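BH2092 protein (Bacillus halodurans, PDB 3NHV) is of unknown function but has a rhodanese-like domain, which makes a role in sulfur transfer possible without establishing one. Local coordinates at residues K89-F94 / F99-L104; C48-A53 / E109-E114. All blocks are in the same frame, centred on the assembly; numbering follows the deposited sequence.

Contact 1 of 2, residues K89-F94 / F99-L104; sequences KAAAKF and FRVKEL
Ala-91 and Phe-94 of helix 86-96 pack on Val-101 and Phe-99 of the chain returning into strand 100-105, within the right-handed beta-alpha-beta crossover that starts at strand 74-78 in this rhodanese-like domain. One backbone bond joins the two segments: Phe-99 N donates to Phe-94 O (3.1 Å), and so ties the chain back to the last turn of the helix. The aromatic part is an offset edge-to-face pair. The edge of Phe-94 is presented to the face of Phe-99, with centroids 5.9 Å apart, planes at 72°, and Phe-94 CD1 lying 3.8 Å from Phe-99 CD1. Lys-71 makes a cation-pi contact with Phe-99. A leucine in place of Phe-99 would probably leave the edge of Phe-94 without its aromatic partner and Lys-71 without its ring. The aliphatic part is carried by Val-101, whose two methyls both rest on Ala-91. CG2, anti to the backbone N, meets Ala-91 CA, while CG1 sits between the N and the carbonyl carbon (chi1 62°), which brings Val-101 CG1 to 3.5 Å from Ala-91 O.

Contact 2 of 2, residues C48-A53 / E109-E114; sequences CHIPTA and EYWRKE
The CG1 and CG2 branches of Ile-50 sit over one face of the Trp-111 indole, joining the loop between helix 42-47 and strand 54-55 to helix 107-113. The loop carries the His-Ile-Pro-x-Ala sequence characteristic of rhodanese domains, here with Thr-52 at the variable place.

The closely packed part is this aliphatic cover on the indole. Two branches of the isoleucine share the ring system: Ile-50 CG1 stands 4.2 Å from the centroid of the five-membered ring of Trp-111, only 8° off the ring normal, a CH-pi contact, whereas the methyl CG2 reaches the benzo part and lies 4.2 Å from Trp-111 CZ2, offset toward the rim. The indole is brought to the loop by its first torsion, with CG anti to the backbone N (chi1 167°). Its NE1 is bonded to Glu-117 O, which helps fix the ring's rotation, and Ile-20 and Leu-23 of helix 20-28 also pack on it. Ile-50 N is held by the hydroxyl of Tyr-78.

Toward Pro-51 and Thr-52 the contact loosens. Ile-50 to Ala-53 form a type II turn, closed by a weak bond from Ala-53 N to Ile-50 O. Pro-51 CD comes no nearer than 4.5 Å to Trp-111 NE1, obliquely to the ring, and the exposed Thr-52 takes the third place of the turn, where type II geometry calls for its positive phi.

The Cys-48 flank is close too, although Arg-112 is partly exposed. The arginine chain bends at chi3, bringing the guanidinium round so that the buried Cys-48 sulfur lies over one of its faces; NH1 and NH2 bond instead to the carbonyls of Asp-127 and Ala-126. The nearest approach there is Cys-48 SG to Arg-112 CD, at 4.0 Å.

Both contacts are buried, and they lie on opposite sides of the chain's centre, about 18 Å apart between centres. Contact 1 joins neighbours in sequence within one crossover unit and has a backbone hydrogen bond as well as apolar packing; contact 2 brings together segments separated by 55 intervening residues and relies on side chains alone, the polar ends of Trp-111 and Arg-112 being bonded to other parts of the chain. Contact 1 is nested inside the loop that contact 2 closes. Strand 100-105 leads directly into helix 107-113, and the two sites meet where Leu-104 CD2 touches Ile-50 CD1 at 4.2 Å. Both also border a second subunit, whose Tyr-10 packs on Ala-91 and whose Tyr-110 packs on Lys-113.

Contact 1 of 2, residues K89-F94 / F99-L104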
# COMPACT_ATOMS: atom_id res chain seq x y z
N LYS B 89 -13.38 2.25 2.36
CA LYS B 89 -14.78 2.59 2.16
C LYS B 89 -15.46 2.59 3.53
O LYS B 89 -16.28 3.46 3.85
CB LYS B 89 -15.48 1.59 1.23
CG LYS B 89 -14.90 1.50 -0.19
CD LYS B 89 -15.78 0.60 -1.07
CE LYS B 89 -15.22 0.41 -2.49
NZ LYS B 89 -14.02 -0.48 -2.56
N ALA B 90 -15.08 1.61 4.35
CA ALA B 90 -15.64 1.48 5.69
C ALA B 90 -15.33 2.70 6.56
O ALA B 90 -16.22 3.23 7.24
CB ALA B 90 -15.11 0.22 6.36
N ALA B 91 -14.08 3.15 6.54
CA ALA B 91 -13.70 4.31 7.33
C ALA B 91 -14.61 5.48 7.01
O ALA B 91 -15.11 6.17 7.91
CB ALA B 91 -12.25 4.69 7.04
N ALA B 92 -14.84 5.71 5.72
CA ALA B 92 -15.71 6.80 5.28
C ALA B 92 -17.10 6.73 5.91
O ALA B 92 -17.57 7.71 6.49
CB ALA B 92 -15.83 6.79 3.76
N LYS B 93 -17.75 5.57 5.81
CA LYS B 93 -19.08 5.42 6.39
C LYS B 93 -19.05 5.71 7.88
O LYS B 93 -19.90 6.44 8.40
CB LYS B 93 -19.63 4.00 6.15
CG LYS B 93 -19.61 3.56 4.70
CD LYS B 93 -20.52 2.36 4.47
CE LYS B 93 -20.26 1.73 3.10
NZ LYS B 93 -20.19 2.74 2.01
N PHE B 94 -18.08 5.13 8.58
CA PHE B 94 -17.97 5.35 10.02
C PHE B 94 -17.78 6.83 10.32
O PHE B 94 -18.34 7.35 11.29
CB PHE B 94 -16.79 4.56 10.61
CG PHE B 94 -17.16 3.16 11.03
CD1 PHE B 94 -17.92 2.95 12.18
CD2 PHE B 94 -16.74 2.06 10.29
CE1 PHE B 94 -18.24 1.66 12.59
CE2 PHE B 94 -17.06 0.77 10.68
CZ PHE B 94 -17.81 0.56 11.84
N PHE B 99 -18.22 8.76 14.01
CA PHE B 99 -17.17 8.03 14.71
C PHE B 99 -15.75 8.47 14.34
O PHE B 99 -15.51 9.01 13.26
CB PHE B 99 -17.29 6.52 14.42
CG PHE B 99 -18.36 5.82 15.19
CD1 PHE B 99 -19.52 5.37 14.56
CD2 PHE B 99 -18.22 5.60 16.56
CE1 PHE B 99 -20.51 4.71 15.28
CE2 PHE B 99 -19.20 4.95 17.29
CZ PHE B 99 -20.35 4.50 16.65
N ARG B 100 -14.81 8.23 15.26
CA ARG B 100 -13.39 8.53 15.01
C ARG B 100 -12.91 7.18 14.49
O ARG B 100 -13.20 6.14 15.09
CB ARG B 100 -12.67 8.90 16.31
CG ARG B 100 -13.18 10.18 16.99
CD ARG B 100 -12.61 11.44 16.34
NE ARG B 100 -13.18 12.66 16.91
CZ ARG B 100 -12.54 13.82 16.97
NH1 ARG B 100 -11.30 13.92 16.50
NH2 ARG B 100 -13.13 14.89 17.50
N VAL B 101 -12.18 7.19 13.38
CA VAL B 101 -11.76 5.94 12.78
C VAL B 101 -10.41 5.99 12.07
O VAL B 101 -10.00 7.05 11.61
CB VAL B 101 -12.82 5.48 11.77
CG1 VAL B 101 -12.94 6.51 10.67
CG2 VAL B 101 -12.47 4.11 11.19
N LYS B 102 -9.77 4.83 11.98
CA LYS B 102 -8.48 4.65 11.31
C LYS B 102 -8.56 3.30 10.60
O LYS B 102 -9.23 2.38 11.08
CB LYS B 102 -7.33 4.60 12.33
CG LYS B 102 -7.12 5.86 13.15
CD LYS B 102 -5.84 5.79 13.98
CE LYS B 102 -5.49 7.16 14.56
NZ LYS B 102 -4.04 7.30 14.89
N GLU B 103 -7.89 3.17 9.45
CA GLU B 103 -7.89 1.90 8.72
C GLU B 103 -6.57 1.20 8.96
O GLU B 103 -5.53 1.84 9.11
CB GLU B 103 -8.08 2.13 7.21
CG GLU B 103 -6.94 2.88 6.53
CD GLU B 103 -7.25 3.23 5.08
OE1 GLU B 103 -7.57 2.31 4.29
OE2 GLU B 103 -7.16 4.43 4.73
N LEU B 104 -6.62 -0.13 9.00
CA LEU B 104 -5.44 -0.96 9.23
C LEU B 104 -4.79 -1.34 7.91
O LEU B 104 -5.39 -2.05 7.09
CB LEU B 104 -5.84 -2.23 9.97
CG LEU B 104 -4.69 -3.20 10.26
CD1 LEU B 104 -3.80 -2.61 11.34
CD2 LEU B 104 -5.24 -4.54 10.72

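Contact 2 of 2, residues C48-A53 / E109-E114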
# COMPACT_ATOMS: atom_id res chain seq x y z
N CYS B 48 -11.89 -17.01 9.84
CA CYS B 48 -10.63 -16.49 10.36
C CYS B 48 -10.66 -14.97 10.54
O CYS B 48 -10.90 -14.23 9.58
CB CYS B 48 -9.50 -16.86 9.40
SG CYS B 48 -7.89 -16.18 9.82
N HIS B 49 -10.43 -14.51 11.76
CA HIS B 49 -10.43 -13.09 12.04
C HIS B 49 -9.44 -12.69 13.13
O HIS B 49 -8.83 -13.54 13.77
CB HIS B 49 -11.84 -12.61 12.40
CG HIS B 49 -12.40 -13.22 13.65
ND1 HIS B 49 -11.88 -12.96 14.90
CD2 HIS B 49 -13.45 -14.05 13.84
CE1 HIS B 49 -12.59 -13.60 15.81
NE2 HIS B 49 -13.55 -14.27 15.20
N ILE B 50 -9.28 -11.39 13.33
CA ILE B 50 -8.36 -10.89 14.33
C ILE B 50 -8.97 -10.86 15.72
O ILE B 50 -10.09 -10.39 15.92
CB ILE B 50 -7.90 -9.46 13.98
CG1 ILE B 50 -7.17 -9.47 12.65
CG2 ILE B 50 -7.00 -8.93 15.09
CD1 ILE B 50 -6.80 -8.11 12.17
N PRO B 51 -8.23 -11.34 16.72
CA PRO B 51 -8.73 -11.36 18.09
C PRO B 51 -9.29 -10.01 18.56
O PRO B 51 -8.73 -8.95 18.26
CB PRO B 51 -7.50 -11.79 18.89
CG PRO B 51 -6.84 -12.75 17.95
CD PRO B 51 -6.93 -12.03 16.62
N THR B 52 -10.39 -10.07 19.30
CA THR B 52 -11.10 -8.90 19.84
C THR B 52 -11.84 -8.09 18.78
O THR B 52 -12.29 -6.98 19.04
CB THR B 52 -10.15 -7.93 20.61
OG1 THR B 52 -9.37 -7.17 19.68
CG2 THR B 52 -9.23 -8.71 21.54
N ALA B 53 -12.00 -8.66 17.59
CA ALA B 53 -12.67 -7.95 16.52
C ALA B 53 -14.11 -8.39 16.29
O ALA B 53 -14.41 -9.59 16.27
CB ALA B 53 -11.88 -8.09 15.24
N GLU B 109 -4.16 -10.18 6.01
CA GLU B 109 -3.12 -10.87 5.28
C GLU B 109 -1.78 -10.67 5.97
O GLU B 109 -1.12 -11.64 6.36
CB GLU B 109 -3.04 -10.35 3.86
CG GLU B 109 -1.86 -10.91 3.12
CD GLU B 109 -1.64 -10.26 1.79
OE1 GLU B 109 -0.55 -10.48 1.21
OE2 GLU B 109 -2.54 -9.54 1.32
N TYR B 110 -1.36 -9.43 6.15
CA TYR B 110 -0.08 -9.19 6.79
C TYR B 110 -0.10 -9.41 8.30
O TYR B 110 0.95 -9.51 8.93
CB TYR B 110 0.43 -7.79 6.43
CG TYR B 110 1.24 -7.79 5.15
CD1 TYR B 110 2.62 -8.03 5.16
CD2 TYR B 110 0.61 -7.64 3.90
CE1 TYR B 110 3.36 -8.12 3.98
CE2 TYR B 110 1.35 -7.74 2.71
CZ TYR B 110 2.71 -7.98 2.76
OH TYR B 110 3.44 -8.09 1.60
N TRP B 111 -1.29 -9.50 8.88
CA TRP B 111 -1.41 -9.75 10.31
C TRP B 111 -0.95 -11.18 10.56
O TRP B 111 -0.23 -11.45 11.52
CB TRP B 111 -2.85 -9.57 10.77
CG TRP B 111 -3.07 -10.10 12.13
CD1 TRP B 111 -3.41 -11.37 12.47
CD2 TRP B 111 -2.89 -9.39 13.36
NE1 TRP B 111 -3.44 -11.51 13.84
CE2 TRP B 111 -3.13 -10.30 14.41
CE3 TRP B 111 -2.54 -8.07 13.68
CZ2 TRP B 111 -3.03 -9.94 15.76
CZ3 TRP B 111 -2.44 -7.71 15.02
CH2 TRP B 111 -2.69 -8.64 16.04
N ARG B 112 -1.39 -12.08 9.69
CA ARG B 112 -1.02 -13.48 9.80
C ARG B 112 0.43 -13.68 9.36
O ARG B 112 1.16 -14.45 9.98
CB ARG B 112 -1.98 -14.33 8.95
CG ARG B 112 -3.43 -14.33 9.44
CD ARG B 112 -4.36 -14.94 8.41
NE ARG B 112 -4.03 -16.34 8.16
CZ ARG B 112 -4.54 -17.07 7.17
NH1 ARG B 112 -5.42 -16.55 6.33
NH2 ARG B 112 -4.18 -18.34 7.04
N LYS B 113 0.86 -12.99 8.31
CA LYS B 113 2.24 -13.12 7.85
C LYS B 113 3.19 -12.68 8.97
O LYS B 113 4.26 -13.26 9.15
CB LYS B 113 2.50 -12.27 6.61
CG LYS B 113 2.06 -12.91 5.29
CD LYS B 113 2.39 -12.02 4.10
CE LYS B 113 1.83 -12.57 2.80
NZ LYS B 113 2.02 -11.65 1.64
N GLU B 114 2.81 -11.66 9.71
CA GLU B 114 3.65 -11.19 10.80
C GLU B 114 3.48 -12.06 12.04
O GLU B 114 3.72 -11.62 13.17
CB GLU B 114 3.37 -9.71 11.08
CG GLU B 114 4.08 -8.79 10.10
CD GLU B 114 3.60 -7.36 10.14
OE1 GLU B 114 3.44 -6.81 11.25
OE2 GLU B 114 3.40 -6.77 9.05